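Local coordinates for uncharacterized protein (Acinetobacter baumannii, PDB 4PUX), which is of unknown function but folds as a beta-barrel of the DUF3237 family, within the allene oxide cyclase-like barrel clan, at residues T83-L88 and S130-W135. Residues are numbered along the deposited sequence; the frame is centred on the assembly and turned at random.
Sequences TDDGAL and SPKYSW. With EDO (1,2-ethanediol), chain E.
Asp85 turns its carboxylate to the end of the Tyr133 side chain, where the phenol donates a 2.6 Å hydrogen bond from OH to OD1. Tyr133 OH arrives on the syn side of OD1, and Thr83 OG1 donates to the same oxygen from the anti side and the other face of the carboxylate, whose plane stands nearly perpendicular (89°) to the ring. Thr83 OG1 in turn accepts from Ala87 N. OD2 of Asp85 forms a salt bridge with Lys132, NZ lying 3.0 Å from OD2 and well above the carboxylate plane. Water 1 donates to both Asp84 OD1 and Tyr133 OH, adding an indirect link. The lysine chain is extended, with CG anti to the backbone N (chi1 -177°), and runs alongside the ring toward its hydroxyl end, setting CG above the centre of one face. Against the opposite face Thr83 packs its methyl, CG2 sitting 4.0 Å from the ring centroid in a CH-pi contact. Farther along, Ala87 CB lies 3.7 Å from both Tyr133 CD2 and Ser130 CB, while a 1,2-ethanediol, probably from the crystallisation liquor, is hydrogen-bonded to Ser130 OG and, weakly, to Asp85 OD2. Residues 83-86 form a type I turn closing the hairpin of strands 73-83 and 88-99. The contact thus ties this hairpin tip to the loop joining strands 118-127 and 141-147 at one end of the antiparallel beta-barrel.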
ATOM      1  N   THR A  83     -10.292   8.194 -11.977  1.00  8.26           N
ATOM      2  CA  THR A  83     -10.713   7.087 -12.813  1.00  8.69           C
ATOM      3  C   THR A  83     -10.734   7.482 -14.296  1.00  9.31           C
ATOM      4  O   THR A  83     -10.750   8.670 -14.656  1.00  9.21           O
ATOM      5  CB  THR A  83     -12.148   6.553 -12.424  1.00  9.82           C
ATOM      6  OG1 THR A  83     -13.128   7.561 -12.732  1.00 10.09           O
ATOM      7  CG2 THR A  83     -12.148   6.162 -10.964  1.00 10.25           C
ATOM      8  N   ASP A  84     -10.739   6.462 -15.149  1.00 10.42           N
ATOM      9  CA  ASP A  84     -10.824   6.673 -16.593  1.00 10.27           C
ATOM     10  C   ASP A  84     -12.019   7.540 -17.025  1.00 11.01           C
ATOM     11  O   ASP A  84     -11.902   8.316 -17.959  1.00 12.96           O
ATOM     12  CB  ASP A  84     -10.741   5.335 -17.365  1.00 11.00           C
ATOM     13  CG  ASP A  84     -11.876   4.337 -17.036  1.00 12.08           C
ATOM     14  OD1 ASP A  84     -12.689   4.557 -16.111  1.00 13.00           O
ATOM     15  OD2 ASP A  84     -11.929   3.306 -17.777  1.00 14.93           O
ATOM     16  N   ASP A  85     -13.149   7.429 -16.298  1.00 11.11           N
ATOM     17  CA  ASP A  85     -14.338   8.232 -16.555  1.00 12.71           C
ATOM     18  C   ASP A  85     -14.459   9.541 -15.742  1.00 13.09           C
ATOM     19  O   ASP A  85     -15.545  10.149 -15.712  1.00 16.79           O
ATOM     20  CB  ASP A  85     -15.638   7.391 -16.548  1.00 13.16           C
ATOM     21  CG  ASP A  85     -15.855   6.570 -15.284  1.00 15.33           C
ATOM     22  OD1 ASP A  85     -14.984   6.442 -14.415  1.00 13.61           O
ATOM     23  OD2 ASP A  85     -16.990   6.028 -15.157  1.00 24.64           O
ATOM     24  N   GLY A  86     -13.381   9.916 -15.023  1.00 10.65           N
ATOM     25  CA  GLY A  86     -13.257  11.249 -14.441  1.00 11.70           C
ATOM     26  C   GLY A  86     -13.617  11.442 -12.980  1.00 13.76           C
ATOM     27  O   GLY A  86     -13.600  12.580 -12.491  1.00 16.91           O
ATOM     28  N   ALA A  87     -13.905  10.370 -12.262  1.00 10.79           N
ATOM     29  CA  ALA A  87     -14.193  10.465 -10.826  1.00 10.19           C
ATOM     30  C   ALA A  87     -12.892  10.588 -10.000  1.00 11.35           C
ATOM     31  O   ALA A  87     -11.853  10.021 -10.382  1.00 10.65           O
ATOM     32  CB  ALA A  87     -14.977   9.232 -10.358  1.00 11.74           C
ATOM     33  N   LEU A  88     -12.937  11.422  -8.971  1.00  9.60           N
ATOM     34  CA  LEU A  88     -11.838  11.548  -7.996  1.00  9.12           C
ATOM     35  C   LEU A  88     -12.111  10.702  -6.764  1.00  9.02           C
ATOM     36  O   LEU A  88     -13.243  10.745  -6.198  1.00 10.05           O
ATOM     37  CB  LEU A  88     -11.598  13.001  -7.600  1.00 10.06           C
ATOM     38  CG  LEU A  88     -11.192  13.921  -8.730  1.00 11.85           C
ATOM     39  CD1 LEU A  88     -11.210  15.397  -8.283  1.00 14.17           C
ATOM     40  CD2 LEU A  88      -9.782  13.557  -9.292  1.00 13.87           C
ATOM     41  N   SER A 130     -18.714  10.105  -6.320  1.00  9.92           N
ATOM     42  CA  SER A 130     -19.264   9.536  -7.569  1.00  9.86           C
ATOM     43  C   SER A 130     -20.219   8.370  -7.241  1.00 11.77           C
ATOM     44  O   SER A 130     -19.800   7.440  -6.554  1.00 11.82           O
ATOM     45  CB  SER A 130     -18.157   8.985  -8.448  1.00 11.50           C
ATOM     46  OG  SER A 130     -18.705   8.158  -9.475  1.00 14.40           O
ATOM     47  N   PRO A 131     -21.459   8.386  -7.750  1.00 13.49           N
ATOM     48  CA  PRO A 131     -22.365   7.261  -7.457  1.00 15.23           C
ATOM     49  C   PRO A 131     -21.860   5.908  -7.970  1.00 14.40           C
ATOM     50  O   PRO A 131     -22.155   4.881  -7.385  1.00 15.03           O
ATOM     51  CB  PRO A 131     -23.652   7.670  -8.153  1.00 17.21           C
ATOM     52  CG  PRO A 131     -23.626   9.157  -8.157  1.00 18.69           C
ATOM     53  CD  PRO A 131     -22.176   9.505  -8.391  1.00 13.86           C
ATOM     54  N   LYS A 132     -21.054   5.923  -9.030  1.00 13.24           N
ATOM     55  CA  LYS A 132     -20.522   4.696  -9.586  1.00 14.02           C
ATOM     56  C   LYS A 132     -19.519   4.008  -8.630  1.00 14.23           C
ATOM     57  O   LYS A 132     -19.427   2.778  -8.600  1.00 17.97           O
ATOM     58  CB  LYS A 132     -19.848   5.003 -10.942  1.00 15.96           C
ATOM     59  CG  LYS A 132     -19.342   3.801 -11.626  1.00 18.73           C
ATOM     60  CD  LYS A 132     -18.954   4.079 -13.042  1.00 22.12           C
ATOM     61  CE  LYS A 132     -18.259   2.863 -13.618  1.00 23.20           C
ATOM     62  NZ  LYS A 132     -17.670   3.153 -14.945  1.00 24.26           N
ATOM     63  N   TYR A 133     -18.749   4.814  -7.891  1.00 11.50           N
ATOM     64  CA  TYR A 133     -17.688   4.294  -7.044  1.00 10.89           C
ATOM     65  C   TYR A 133     -17.925   4.447  -5.558  1.00 10.73           C
ATOM     66  O   TYR A 133     -17.097   3.973  -4.748  1.00 10.79           O
ATOM     67  CB  TYR A 133     -16.339   4.958  -7.438  1.00 11.41           C
ATOM     68  CG  TYR A 133     -16.024   4.804  -8.928  1.00 10.50           C
ATOM     69  CD1 TYR A 133     -15.585   3.579  -9.442  1.00 11.36           C
ATOM     70  CD2 TYR A 133     -16.245   5.848  -9.820  1.00 10.27           C
ATOM     71  CE1 TYR A 133     -15.325   3.408 -10.804  1.00 11.72           C
ATOM     72  CE2 TYR A 133     -15.971   5.685 -11.205  1.00 12.15           C
ATOM     73  CZ  TYR A 133     -15.507   4.467 -11.673  1.00 11.29           C
ATOM     74  OH  TYR A 133     -15.252   4.270 -13.033  1.00 12.48           O
ATOM     75  N   SER A 134     -19.108   4.953  -5.178  1.00 11.09           N
ATOM     76  CA  SER A 134     -19.362   5.247  -3.760  0.60 11.47           C
ATOM     77  C   SER A 134     -19.492   3.988  -2.869  1.00 10.55           C
ATOM     78  O   SER A 134     -19.360   4.083  -1.639  1.00 11.21           O
ATOM     79  CB  SER A 134     -20.570   6.168  -3.589  0.60 14.65           C
ATOM     80  OG  SER A 134     -21.730   5.560  -4.063  0.60 17.68           O
ATOM     81  N   TRP A 135     -19.703   2.822  -3.469  1.00  9.55           N
ATOM     82  CA  TRP A 135     -19.644   1.568  -2.704  1.00  9.95           C
ATOM     83  C   TRP A 135     -18.334   1.422  -1.951  1.00  9.65           C
ATOM     84  O   TRP A 135     -18.276   0.825  -0.859  1.00  9.84           O
ATOM     85  CB  TRP A 135     -19.900   0.338  -3.610  1.00  9.72           C
ATOM     86  CG  TRP A 135     -18.804   0.019  -4.587  1.00 10.94           C
ATOM     87  CD1 TRP A 135     -18.506   0.696  -5.750  1.00 12.02           C
ATOM     88  CD2 TRP A 135     -17.946  -1.112  -4.555  1.00 13.23           C
ATOM     89  NE1 TRP A 135     -17.462   0.077  -6.410  1.00 13.09           N
ATOM     90  CE2 TRP A 135     -17.088  -1.023  -5.685  1.00 13.09           C
ATOM     91  CE3 TRP A 135     -17.769  -2.166  -3.651  1.00 14.48           C
ATOM     92  CZ2 TRP A 135     -16.118  -1.991  -5.970  1.00 13.35           C
ATOM     93  CZ3 TRP A 135     -16.816  -3.133  -3.934  1.00 19.10           C
ATOM     94  CH2 TRP A 135     -15.997  -3.038  -5.082  1.00 15.57           C
TER
HETATM   95  C1  EDO E 204     -18.082   9.886 -12.605  1.00 43.11           C
HETATM   96  O1  EDO E 204     -18.832  10.001 -11.398  1.00 42.71           O
HETATM   97  C2  EDO E 204     -17.942   8.410 -12.904  1.00 39.11           C
HETATM   98  O2  EDO E 204     -19.137   7.920 -13.542  1.00 53.57           O
HETATM   99  O   HOH W   1     -13.117   2.730 -13.911  1.00 13.68           O
HETATM  100  O   HOH W   2     -15.278   3.764 -16.690  1.00 23.93           O